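Long-range contacts in peptidase S15/CocE/NonD (Thaumarchaeota archaeon SCGC AB-539-E09, PDB 4PF1), which is an aminopeptidase that probably hydrolyses peptide substrates from the N-terminal end with a serine nucleophile carried on an alpha/beta-hydrolase fold: residues L52-V57 with R98-Y103; M199-Q204 with I532-Y537; F294-I299 with P325-Q330; T468-W473 with M573-S578. One frame throughout, in Å; residues are numbered along the deposited sequence.

Interaction 1 of 4, residues L52-V57 with R98-Y103; sequences LIPKGV and RYIIVY
Leu52 and Ile101 face each other as an antiparallel hydrogen-bonded pair, the one bridge these two segments share, near the end of strand 46-54 and the start of strand 100-105. Leu52 N donates to Ile101 O at 2.8 Å, and Ile101 N returns a bond to Leu52 O at 3.0 Å. The same Leu52 O also receives a CA-H...O contact from Ile100.

The apolar contacts flank this pair. Ile53 and Ile100 lie side by side and point the same way, Ile53 CG2 resting 3.9 Å from Ile100 CG1, as suits branched side chains within a sheet. Pro54, which has no N-H to offer a strand partner, lays its ring over the backbone instead: its CG sits 3.4 Å from Tyr99 O, and its CD leans on Ile100 CG1. A glycine in place of Pro54 would probably leave a gap beside Tyr99 O and Ile100 and set the turn free to flex.

The polar contact belongs to Arg98. Its chain bends at chi3 (75°), which brings the guanidinium back over the type II turn Pro54-Val57, where NH1 makes a weak bond (2.8 Å) to Lys55 O, which lies in the guanidinium plane at the edge of the group. Val57 lies over part of one face, CG2 3.5 Å from Arg98 NH2. Gly56 takes the positive phi of the turn, a conformation easy for glycine.

Arg98 itself ends helix 92-96 in a Schellman motif. Beyond it, strand 100-105 pairs on its other edge with strand 60-67, strand 46-54 pairs with strand 32-40, and helix 347-365 packs on Tyr99, whose OH bonds to Asp361.

Interaction 2 of 4, residues M199-Q204 with I532-Y537; sequences MGAFRQ and IFRGRY
Met199 reaches along the end of strand 525-534, its SD 3.6 Å from Phe533 CD2 in an oblique Met-aromatic contact. The two side chains cross at about a right angle, and a bend at chi3 (-83°) turns the methyl CE toward Ile532 O; an unbranched thioether can bend to meet both the ring and the carbonyl. Met199 O accepts from Arg534 N at 3.2 Å, a nearly straight bond (165°).

Gly200 follows where a side chain could not fit: a beta carbon would run into Tyr537 CD2, and the backbone angles themselves call for glycine. Its CA lies 3.5 Å from Tyr537 CE2, while its carbonyl oxygen accepts a hydrogen bond from a water 2.6 Å from Gly200 O, and that water accepts in turn from Tyr537 OH.

At Ala201 the small methyl meets Ile532 CD1 at 3.8 Å, and CA sits over the centre of one face of the Arg534 guanidinium. Salt bridges to Asp502 and Asp585 hold that buried group and probably offset its charge. Phe202 N and CB pass near Arg534 NH1 without bonding to it.

The contact is a domain interface: a loop and short strand of the alpha/beta-hydrolase part meet the edge strand of a four-stranded antiparallel sheet in the C-terminal non-catalytic domain of the S15 family.

Interaction 3 of 4, residues F294-I299 with P325-Q330; sequences FDQEDI and PWNHGQ
Asp295 grips His328 through its carboxylate. His328 ND1 donates to Asp295 OD2 at 3.1 Å, nearly straight (164°) and on the syn side of that oxygen; a second, weak bond goes to OD1. His328 holds CG opposite its own N (chi1 -170°), which carries the imidazole across to the acid. Asp295 OD1 also accepts from Glu297 N, an Asx turn, and at 2.7 Å from Asp298 N, completing an Asx motif; together they limit the carboxylate's rotation. An asparagine here puts an NH2 in place of one carboxylate oxygen, which would probably cost one of the bonds to His328 ND1 or to the Glu297 and Asp298 amides and leave the ring freer to turn.

With His328 NE2 bonded to Ser161 OG, the three residues have the geometry of a Ser-His-Asp charge relay, consistent with the catalytic triad of an alpha/beta-hydrolase peptidase.

Other polar links brace the loops. Gln296 OE1 accepts from His328 N at 2.9 Å, its amide standing almost perpendicular to the imidazole, and Phe294 N bonds to Trp326 O at 2.9 Å. One water joins Asp295 OD2 to Asn327 O; another joins Gln296 NE2 to Gly329 N.

Among the nonpolar contacts, Glu297 CB makes a CH-pi contact over the centre of the imidazole face, 3.8 Å from the His328 ring centroid. Glu297 OE1 bonds to Trp453 NE1 and OE2 to a glycerol, probably from the crystallisation liquor. Phe294 CE2 packs against Pro325 CB at 4.3 Å.

Interaction 4 of 4, residues T468-W473 with M573-S578; sequences TDVLVW and MVQVQS
Leu471-Trp473 and Met573-Gln577 run antiparallel (168°) with axes 4.8 Å apart, joined by paired bonds between Leu471 and Val576 and between Trp473 and Val574; the bond from Leu471 N to Val576 O, 2.8 Å, is almost straight (177°).

One face carries Leu471, Trp473, Val574 and Val576. Trp473 CG lies anti to the carbonyl carbon (chi1 -58°), and the indole leans across to the partner strand, its six-membered ring touching both valines: CE3 is 3.8 Å from Val574 CG1, and CZ3 is 3.7 Å from Val576 CG2, which meets the indole at its edge. NE1 bonds to Asp426, so a large aromatic can be buried with its one polar atom satisfied.

On the other face Val472 CG1 meets Met573 CE at 3.7 Å, and Val472 lies alongside Gln575, a non-hydrogen-bonded pair. Gln575 NE2 makes a weak hydrogen bond to Met573 SD and another bond to Gln461 O, while OE1 bonds to Thr464 and Lys506. Near the strand end a water links Asp469 O to Ser578 N.

Val470 O bonds to Lys434 NZ of the second subunit, on which Val472 also packs. Strand 471-474 is an outer strand of a four-stranded antiparallel sheet; Val610 packs on Leu471, Trp473 and Val576, and Ile620 on Val574, as in the beta-sandwich C-terminal domain of S15 peptidases.

Interaction 3 holds the His328 and Asp295 of the probable triad, its centre about 6 Å from the centre of the chain. Interaction 2 touches it directly: Arg203 NH2 lies 2.8 Å from Gln296 O, probably a hydrogen bond, so the interface between the two domains reaches the loops of the putative active site. Interaction 4 pairs one outer strand of the four-stranded C-terminal sheet with its neighbour, and interaction 2 uses the other outer strand; their centres are about 18 Å apart and nearest atoms about 6 Å. Interaction 1 shares the ten-stranded catalytic sheet with the strands leading into interaction 3, yet their centres are about 29 Å apart, and about 53 Å separates its centre from that of interaction 4.

Interaction 1 of 4, residues L52-V57 with R98-Y103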
# COMPACT_ATOMS: atom_id res chain seq x y z
N LEU A 52 -19.54 -7.05 32.13
CA LEU A 52 -18.52 -6.00 32.22
C LEU A 52 -19.11 -4.78 32.94
O LEU A 52 -20.00 -4.11 32.41
CB LEU A 52 -17.98 -5.62 30.83
CG LEU A 52 -17.54 -6.78 29.91
CD1 LEU A 52 -17.25 -6.29 28.52
CD2 LEU A 52 -16.33 -7.52 30.47
N ILE A 53 -18.65 -4.53 34.16
CA ILE A 53 -19.14 -3.43 34.97
C ILE A 53 -18.09 -2.32 35.05
O ILE A 53 -16.98 -2.58 35.53
CB ILE A 53 -19.58 -3.89 36.39
CG1 ILE A 53 -20.38 -5.22 36.34
CG2 ILE A 53 -20.37 -2.78 37.11
CD1 ILE A 53 -20.28 -6.07 37.60
N PRO A 54 -18.40 -1.09 34.59
CA PRO A 54 -17.41 0.00 34.72
C PRO A 54 -17.14 0.30 36.19
O PRO A 54 -18.06 0.27 37.00
CB PRO A 54 -18.09 1.19 34.01
CG PRO A 54 -19.22 0.59 33.23
CD PRO A 54 -19.65 -0.61 33.99
N LYS A 55 -15.87 0.53 36.56
CA LYS A 55 -15.51 0.78 37.96
C LYS A 55 -16.07 2.11 38.47
O LYS A 55 -16.00 3.13 37.78
CB LYS A 55 -13.99 0.72 38.16
CG LYS A 55 -13.45 -0.70 38.26
CD LYS A 55 -12.18 -0.77 39.09
CE LYS A 55 -11.72 -2.18 39.33
NZ LYS A 55 -10.83 -2.67 38.24
N GLY A 56 -16.66 2.07 39.67
CA GLY A 56 -17.23 3.24 40.35
C GLY A 56 -18.66 3.59 39.98
O GLY A 56 -19.27 4.44 40.63
N VAL A 57 -19.21 2.94 38.94
CA VAL A 57 -20.56 3.23 38.47
C VAL A 57 -21.64 2.60 39.38
O VAL A 57 -21.39 1.60 40.06
CB VAL A 57 -20.74 2.82 36.98
CG1 VAL A 57 -21.07 1.34 36.84
CG2 VAL A 57 -21.79 3.68 36.29
N ARG A 98 -21.06 4.47 30.17
CA ARG A 98 -20.76 3.64 31.35
C ARG A 98 -21.92 2.68 31.69
O ARG A 98 -22.24 2.47 32.87
CB ARG A 98 -20.34 4.50 32.56
CG ARG A 98 -19.11 5.35 32.28
CD ARG A 98 -18.75 6.27 33.43
NE ARG A 98 -18.13 5.55 34.53
CZ ARG A 98 -18.54 5.61 35.79
NH1 ARG A 98 -17.91 4.92 36.74
NH2 ARG A 98 -19.57 6.38 36.13
N TYR A 99 -22.51 2.05 30.65
CA TYR A 99 -23.53 1.00 30.79
C TYR A 99 -22.84 -0.27 31.25
O TYR A 99 -21.63 -0.43 31.05
CB TYR A 99 -24.19 0.71 29.42
CG TYR A 99 -25.34 1.61 29.00
CD1 TYR A 99 -25.37 2.96 29.35
CD2 TYR A 99 -26.33 1.14 28.14
CE1 TYR A 99 -26.40 3.79 28.91
CE2 TYR A 99 -27.35 1.97 27.69
CZ TYR A 99 -27.39 3.29 28.08
OH TYR A 99 -28.41 4.11 27.67
N ILE A 100 -23.61 -1.23 31.79
CA ILE A 100 -23.07 -2.55 32.06
C ILE A 100 -23.21 -3.33 30.75
O ILE A 100 -24.30 -3.36 30.17
CB ILE A 100 -23.77 -3.23 33.28
CG1 ILE A 100 -23.31 -2.59 34.61
CG2 ILE A 100 -23.52 -4.75 33.28
CD1 ILE A 100 -24.35 -2.63 35.74
N ILE A 101 -22.10 -3.85 30.22
CA ILE A 101 -22.11 -4.58 28.95
C ILE A 101 -22.04 -6.08 29.23
O ILE A 101 -21.10 -6.55 29.89
CB ILE A 101 -21.00 -4.09 27.99
CG1 ILE A 101 -21.14 -2.56 27.74
CG2 ILE A 101 -21.03 -4.87 26.66
CD1 ILE A 101 -19.86 -1.84 27.53
N VAL A 102 -23.05 -6.83 28.76
CA VAL A 102 -23.15 -8.27 29.01
C VAL A 102 -23.19 -9.06 27.69
O VAL A 102 -24.03 -8.78 26.83
CB VAL A 102 -24.39 -8.60 29.90
CG1 VAL A 102 -24.52 -10.10 30.12
CG2 VAL A 102 -24.32 -7.87 31.24
N TYR A 103 -22.31 -10.06 27.58
CA TYR A 103 -22.27 -10.99 26.44
C TYR A 103 -22.45 -12.40 26.95
O TYR A 103 -21.77 -12.81 27.89
CB TYR A 103 -20.96 -10.86 25.65
CG TYR A 103 -21.03 -9.81 24.57
CD1 TYR A 103 -21.02 -8.45 24.88
CD2 TYR A 103 -21.12 -10.17 23.23
CE1 TYR A 103 -21.13 -7.48 23.89
CE2 TYR A 103 -21.20 -9.20 22.22
CZ TYR A 103 -21.21 -7.86 22.56
OH TYR A 103 -21.31 -6.90 21.59

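Interaction 2 of 4, residues M199-Q204 with I532-Y537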
# COMPACT_ATOMS: atom_id res chain seq x y z
N MET A 199 -34.41 -16.52 -2.69
CA MET A 199 -35.55 -16.96 -3.51
C MET A 199 -35.31 -18.38 -4.12
O MET A 199 -35.59 -18.61 -5.30
CB MET A 199 -35.90 -15.91 -4.59
CG MET A 199 -36.59 -14.68 -4.01
SD MET A 199 -36.82 -13.33 -5.21
CE MET A 199 -35.20 -12.54 -5.12
N GLY A 200 -34.78 -19.29 -3.30
CA GLY A 200 -34.53 -20.67 -3.69
C GLY A 200 -33.11 -21.03 -4.11
O GLY A 200 -32.76 -22.21 -4.12
N ALA A 201 -32.31 -20.03 -4.51
CA ALA A 201 -30.93 -20.25 -4.95
C ALA A 201 -30.02 -20.42 -3.73
O ALA A 201 -29.90 -19.50 -2.92
CB ALA A 201 -30.47 -19.10 -5.82
N PHE A 202 -29.43 -21.62 -3.58
CA PHE A 202 -28.60 -21.99 -2.42
C PHE A 202 -27.24 -21.28 -2.38
O PHE A 202 -26.46 -21.38 -3.33
CB PHE A 202 -28.40 -23.51 -2.37
CG PHE A 202 -27.66 -24.01 -1.15
CD1 PHE A 202 -28.05 -23.63 0.14
CD2 PHE A 202 -26.60 -24.91 -1.28
CE1 PHE A 202 -27.37 -24.10 1.26
CE2 PHE A 202 -25.94 -25.39 -0.15
CZ PHE A 202 -26.32 -24.98 1.11
N ARG A 203 -26.93 -20.64 -1.23
CA ARG A 203 -25.65 -19.98 -0.97
C ARG A 203 -24.67 -20.99 -0.34
O ARG A 203 -24.39 -20.93 0.86
CB ARG A 203 -25.84 -18.75 -0.05
CG ARG A 203 -26.28 -17.50 -0.81
CD ARG A 203 -27.08 -16.53 0.05
NE ARG A 203 -26.23 -15.75 0.95
CZ ARG A 203 -25.63 -14.61 0.61
NH1 ARG A 203 -25.80 -14.10 -0.61
NH2 ARG A 203 -24.86 -13.97 1.48
N GLN A 204 -24.17 -21.93 -1.17
CA GLN A 204 -23.26 -23.01 -0.76
C GLN A 204 -21.99 -22.50 -0.06
O GLN A 204 -21.55 -23.11 0.91
CB GLN A 204 -22.88 -23.90 -1.96
CG GLN A 204 -22.43 -23.13 -3.21
CD GLN A 204 -21.94 -24.01 -4.34
OE1 GLN A 204 -22.05 -25.24 -4.30
NE2 GLN A 204 -21.40 -23.39 -5.37
N ILE A 532 -31.15 -12.87 -7.17
CA ILE A 532 -31.30 -14.07 -7.99
C ILE A 532 -32.62 -14.78 -7.66
O ILE A 532 -33.06 -14.77 -6.51
CB ILE A 532 -30.06 -15.00 -7.77
CG1 ILE A 532 -30.13 -16.30 -8.62
CG2 ILE A 532 -29.82 -15.30 -6.28
CD1 ILE A 532 -28.82 -17.13 -8.68
N PHE A 533 -33.23 -15.41 -8.67
CA PHE A 533 -34.45 -16.18 -8.50
C PHE A 533 -34.25 -17.58 -9.08
O PHE A 533 -33.87 -17.71 -10.24
CB PHE A 533 -35.64 -15.47 -9.18
CG PHE A 533 -37.00 -16.01 -8.82
CD1 PHE A 533 -37.44 -17.23 -9.34
CD2 PHE A 533 -37.87 -15.29 -8.01
CE1 PHE A 533 -38.70 -17.74 -8.99
CE2 PHE A 533 -39.13 -15.79 -7.69
CZ PHE A 533 -39.54 -17.02 -8.18
N ARG A 534 -34.53 -18.63 -8.28
CA ARG A 534 -34.45 -20.01 -8.76
C ARG A 534 -35.79 -20.35 -9.42
O ARG A 534 -36.81 -20.46 -8.75
CB ARG A 534 -34.09 -20.98 -7.62
CG ARG A 534 -33.75 -22.39 -8.13
CD ARG A 534 -32.60 -23.00 -7.36
NE ARG A 534 -31.30 -22.57 -7.87
CZ ARG A 534 -30.14 -22.93 -7.34
NH1 ARG A 534 -30.10 -23.72 -6.28
NH2 ARG A 534 -29.00 -22.50 -7.87
N GLY A 535 -35.75 -20.45 -10.76
CA GLY A 535 -36.90 -20.65 -11.64
C GLY A 535 -37.87 -21.76 -11.31
O GLY A 535 -39.05 -21.65 -11.67
N ARG A 536 -37.41 -22.83 -10.65
CA ARG A 536 -38.27 -23.96 -10.27
C ARG A 536 -39.37 -23.53 -9.25
O ARG A 536 -40.36 -24.24 -9.09
CB ARG A 536 -37.43 -25.13 -9.70
CG ARG A 536 -36.78 -24.82 -8.35
CD ARG A 536 -35.56 -25.66 -8.05
NE ARG A 536 -35.90 -26.98 -7.51
CZ ARG A 536 -35.80 -28.12 -8.19
NH1 ARG A 536 -36.12 -29.27 -7.62
NH2 ARG A 536 -35.37 -28.11 -9.45
N TYR A 537 -39.20 -22.35 -8.60
CA TYR A 537 -40.16 -21.82 -7.62
C TYR A 537 -40.97 -20.63 -8.20
O TYR A 537 -41.47 -19.80 -7.43
CB TYR A 537 -39.43 -21.41 -6.32
CG TYR A 537 -38.51 -22.48 -5.77
CD1 TYR A 537 -39.02 -23.67 -5.27
CD2 TYR A 537 -37.13 -22.30 -5.75
CE1 TYR A 537 -38.18 -24.68 -4.79
CE2 TYR A 537 -36.28 -23.29 -5.27
CZ TYR A 537 -36.81 -24.48 -4.79
OH TYR A 537 -35.97 -25.46 -4.33
O HOH W 1 -33.65 -24.56 -3.47

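Interaction 3 of 4, residues F294-I299 with P325-Q330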
# COMPACT_ATOMS: atom_id res chain seq x y z
N PHE A 294 -26.10 -2.15 1.41
CA PHE A 294 -25.16 -3.04 0.73
C PHE A 294 -24.78 -4.26 1.60
O PHE A 294 -23.68 -4.81 1.44
CB PHE A 294 -23.91 -2.25 0.28
CG PHE A 294 -24.23 -0.96 -0.44
CD1 PHE A 294 -24.85 -0.98 -1.69
CD2 PHE A 294 -23.93 0.27 0.13
CE1 PHE A 294 -25.16 0.21 -2.35
CE2 PHE A 294 -24.22 1.46 -0.54
CZ PHE A 294 -24.84 1.42 -1.78
N ASP A 295 -25.70 -4.70 2.46
CA ASP A 295 -25.52 -5.86 3.33
C ASP A 295 -25.40 -7.14 2.49
O ASP A 295 -26.39 -7.61 1.93
CB ASP A 295 -26.70 -5.96 4.32
CG ASP A 295 -26.41 -6.84 5.52
OD1 ASP A 295 -25.97 -8.00 5.32
OD2 ASP A 295 -26.61 -6.38 6.64
N GLN A 296 -24.17 -7.70 2.42
CA GLN A 296 -23.86 -8.89 1.62
C GLN A 296 -24.30 -10.22 2.30
O GLN A 296 -24.05 -11.30 1.74
CB GLN A 296 -22.35 -8.92 1.28
CG GLN A 296 -21.41 -9.34 2.44
CD GLN A 296 -21.12 -8.28 3.49
OE1 GLN A 296 -21.69 -7.19 3.50
NE2 GLN A 296 -20.23 -8.61 4.42
N GLU A 297 -24.96 -10.14 3.47
CA GLU A 297 -25.37 -11.35 4.18
C GLU A 297 -26.86 -11.37 4.52
O GLU A 297 -27.50 -12.41 4.32
CB GLU A 297 -24.53 -11.54 5.45
CG GLU A 297 -23.09 -11.96 5.15
CD GLU A 297 -22.25 -12.43 6.32
OE1 GLU A 297 -21.03 -12.64 6.12
OE2 GLU A 297 -22.81 -12.62 7.43
N ASP A 298 -27.42 -10.26 5.03
CA ASP A 298 -28.84 -10.19 5.43
C ASP A 298 -29.50 -8.91 4.89
O ASP A 298 -29.90 -8.04 5.67
CB ASP A 298 -28.98 -10.28 6.96
CG ASP A 298 -28.45 -11.58 7.54
OD1 ASP A 298 -29.18 -12.58 7.49
OD2 ASP A 298 -27.31 -11.59 8.03
N ILE A 299 -29.62 -8.81 3.55
CA ILE A 299 -30.18 -7.64 2.86
C ILE A 299 -31.74 -7.65 2.82
O ILE A 299 -32.35 -6.63 2.48
CB ILE A 299 -29.57 -7.54 1.42
CG1 ILE A 299 -29.55 -6.09 0.90
CG2 ILE A 299 -30.24 -8.52 0.43
CD1 ILE A 299 -28.39 -5.76 0.01
N PRO A 325 -25.87 3.46 4.44
CA PRO A 325 -25.10 2.99 3.27
C PRO A 325 -24.06 1.97 3.72
O PRO A 325 -22.84 2.18 3.57
CB PRO A 325 -24.46 4.28 2.75
CG PRO A 325 -24.21 5.08 4.00
CD PRO A 325 -25.31 4.72 4.99
N TRP A 326 -24.53 0.89 4.32
CA TRP A 326 -23.66 -0.04 5.00
C TRP A 326 -23.67 -1.43 4.44
O TRP A 326 -24.70 -1.92 3.97
CB TRP A 326 -24.07 -0.11 6.48
CG TRP A 326 -24.08 1.22 7.18
CD1 TRP A 326 -23.12 2.18 7.14
CD2 TRP A 326 -25.08 1.69 8.09
NE1 TRP A 326 -23.45 3.23 7.96
CE2 TRP A 326 -24.66 2.96 8.55
CE3 TRP A 326 -26.29 1.17 8.58
CZ2 TRP A 326 -25.42 3.73 9.44
CZ3 TRP A 326 -27.05 1.94 9.45
CH2 TRP A 326 -26.61 3.20 9.88
N ASN A 327 -22.52 -2.10 4.56
CA ASN A 327 -22.42 -3.52 4.29
C ASN A 327 -22.90 -4.25 5.57
O ASN A 327 -23.44 -3.59 6.47
CB ASN A 327 -20.99 -3.91 3.88
CG ASN A 327 -19.90 -3.77 4.93
OD1 ASN A 327 -20.15 -3.60 6.12
ND2 ASN A 327 -18.66 -3.91 4.51
N HIS A 328 -22.68 -5.56 5.67
CA HIS A 328 -23.16 -6.34 6.81
C HIS A 328 -22.74 -5.81 8.22
O HIS A 328 -23.57 -5.80 9.13
CB HIS A 328 -22.77 -7.81 6.66
CG HIS A 328 -23.43 -8.69 7.66
ND1 HIS A 328 -24.80 -8.64 7.88
CD2 HIS A 328 -22.89 -9.58 8.51
CE1 HIS A 328 -25.04 -9.50 8.84
NE2 HIS A 328 -23.92 -10.11 9.25
N GLY A 329 -21.48 -5.40 8.39
CA GLY A 329 -21.00 -4.98 9.71
C GLY A 329 -20.78 -3.49 9.95
O GLY A 329 -20.48 -3.10 11.09
N GLN A 330 -20.96 -2.65 8.92
CA GLN A 330 -20.69 -1.20 8.99
C GLN A 330 -21.63 -0.38 9.90
O GLN A 330 -21.23 0.69 10.37
CB GLN A 330 -20.65 -0.59 7.59
CG GLN A 330 -19.25 -0.62 7.00
CD GLN A 330 -19.19 -0.05 5.61
OE1 GLN A 330 -20.12 -0.18 4.81
NE2 GLN A 330 -18.07 0.56 5.29
O HOH W 2 -26.02 -3.61 7.54
O HOH W 3 -19.48 -6.87 6.43

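Interaction 4 of 4, residues T468-W473 with M573-S578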
# COMPACT_ATOMS: atom_id res chain seq x y z
N THR A 468 -20.58 -12.83 -23.32
CA THR A 468 -21.63 -13.21 -24.27
C THR A 468 -22.78 -13.97 -23.59
O THR A 468 -23.87 -14.04 -24.15
CB THR A 468 -21.05 -14.03 -25.43
OG1 THR A 468 -20.27 -15.11 -24.91
CG2 THR A 468 -20.22 -13.19 -26.39
N ASP A 469 -22.54 -14.51 -22.36
CA ASP A 469 -23.57 -15.22 -21.59
C ASP A 469 -24.26 -14.27 -20.57
O ASP A 469 -24.84 -14.73 -19.58
CB ASP A 469 -22.98 -16.47 -20.90
CG ASP A 469 -21.81 -16.21 -19.95
OD1 ASP A 469 -21.30 -15.07 -19.94
OD2 ASP A 469 -21.38 -17.16 -19.26
N VAL A 470 -24.20 -12.95 -20.83
CA VAL A 470 -24.79 -11.90 -19.99
C VAL A 470 -25.50 -10.88 -20.90
O VAL A 470 -24.97 -10.53 -21.95
CB VAL A 470 -23.71 -11.20 -19.08
CG1 VAL A 470 -24.32 -10.05 -18.26
CG2 VAL A 470 -23.01 -12.20 -18.16
N LEU A 471 -26.71 -10.43 -20.51
CA LEU A 471 -27.44 -9.40 -21.26
C LEU A 471 -27.27 -8.06 -20.59
O LEU A 471 -27.21 -8.00 -19.36
CB LEU A 471 -28.93 -9.74 -21.40
CG LEU A 471 -29.29 -10.98 -22.22
CD1 LEU A 471 -30.78 -11.17 -22.26
CD2 LEU A 471 -28.73 -10.91 -23.66
N VAL A 472 -27.13 -7.00 -21.39
CA VAL A 472 -26.89 -5.65 -20.86
C VAL A 472 -27.83 -4.63 -21.52
O VAL A 472 -28.03 -4.67 -22.74
CB VAL A 472 -25.39 -5.22 -21.02
CG1 VAL A 472 -25.10 -3.94 -20.25
CG2 VAL A 472 -24.43 -6.33 -20.58
N TRP A 473 -28.40 -3.72 -20.71
CA TRP A 473 -29.23 -2.59 -21.15
C TRP A 473 -28.84 -1.36 -20.34
O TRP A 473 -28.60 -1.47 -19.14
CB TRP A 473 -30.73 -2.89 -20.97
CG TRP A 473 -31.22 -4.11 -21.70
CD1 TRP A 473 -31.66 -4.17 -22.99
CD2 TRP A 473 -31.37 -5.42 -21.15
NE1 TRP A 473 -32.06 -5.46 -23.28
CE2 TRP A 473 -31.90 -6.24 -22.17
CE3 TRP A 473 -31.13 -5.98 -19.89
CZ2 TRP A 473 -32.17 -7.60 -21.97
CZ3 TRP A 473 -31.40 -7.33 -19.69
CH2 TRP A 473 -31.93 -8.12 -20.72
N MET A 573 -28.18 1.11 -15.47
CA MET A 573 -27.91 -0.13 -16.19
C MET A 573 -28.64 -1.32 -15.57
O MET A 573 -28.80 -1.40 -14.35
CB MET A 573 -26.40 -0.41 -16.24
CG MET A 573 -26.02 -1.71 -16.92
SD MET A 573 -24.24 -1.94 -17.01
CE MET A 573 -23.87 -0.97 -18.47
N VAL A 574 -29.05 -2.25 -16.43
CA VAL A 574 -29.66 -3.52 -16.05
C VAL A 574 -28.84 -4.65 -16.69
O VAL A 574 -28.61 -4.64 -17.91
CB VAL A 574 -31.17 -3.59 -16.41
CG1 VAL A 574 -31.72 -5.01 -16.25
CG2 VAL A 574 -31.98 -2.61 -15.57
N GLN A 575 -28.37 -5.60 -15.87
CA GLN A 575 -27.64 -6.77 -16.33
C GLN A 575 -28.40 -8.03 -15.94
O GLN A 575 -28.89 -8.12 -14.81
CB GLN A 575 -26.20 -6.80 -15.78
CG GLN A 575 -25.23 -5.91 -16.57
CD GLN A 575 -23.79 -6.02 -16.11
OE1 GLN A 575 -23.34 -7.05 -15.58
NE2 GLN A 575 -23.01 -4.98 -16.36
N VAL A 576 -28.58 -8.97 -16.89
CA VAL A 576 -29.28 -10.24 -16.65
C VAL A 576 -28.36 -11.42 -17.03
O VAL A 576 -27.78 -11.44 -18.12
CB VAL A 576 -30.67 -10.32 -17.35
CG1 VAL A 576 -31.21 -11.75 -17.40
CG2 VAL A 576 -31.68 -9.40 -16.67
N GLN A 577 -28.22 -12.40 -16.11
CA GLN A 577 -27.40 -13.60 -16.31
C GLN A 577 -28.09 -14.81 -15.66
O GLN A 577 -29.13 -14.65 -15.01
CB GLN A 577 -25.97 -13.39 -15.77
CG GLN A 577 -25.89 -12.94 -14.32
CD GLN A 577 -24.50 -12.51 -13.94
OE1 GLN A 577 -23.93 -11.58 -14.51
NE2 GLN A 577 -23.92 -13.18 -12.96
N SER A 578 -27.54 -16.03 -15.86
CA SER A 578 -28.17 -17.26 -15.37
C SER A 578 -27.33 -18.05 -14.33
O SER A 578 -27.69 -19.18 -13.98
CB SER A 578 -28.52 -18.17 -16.54
OG SER A 578 -29.64 -17.68 -17.26
O HOH W 4 -25.57 -16.66 -17.88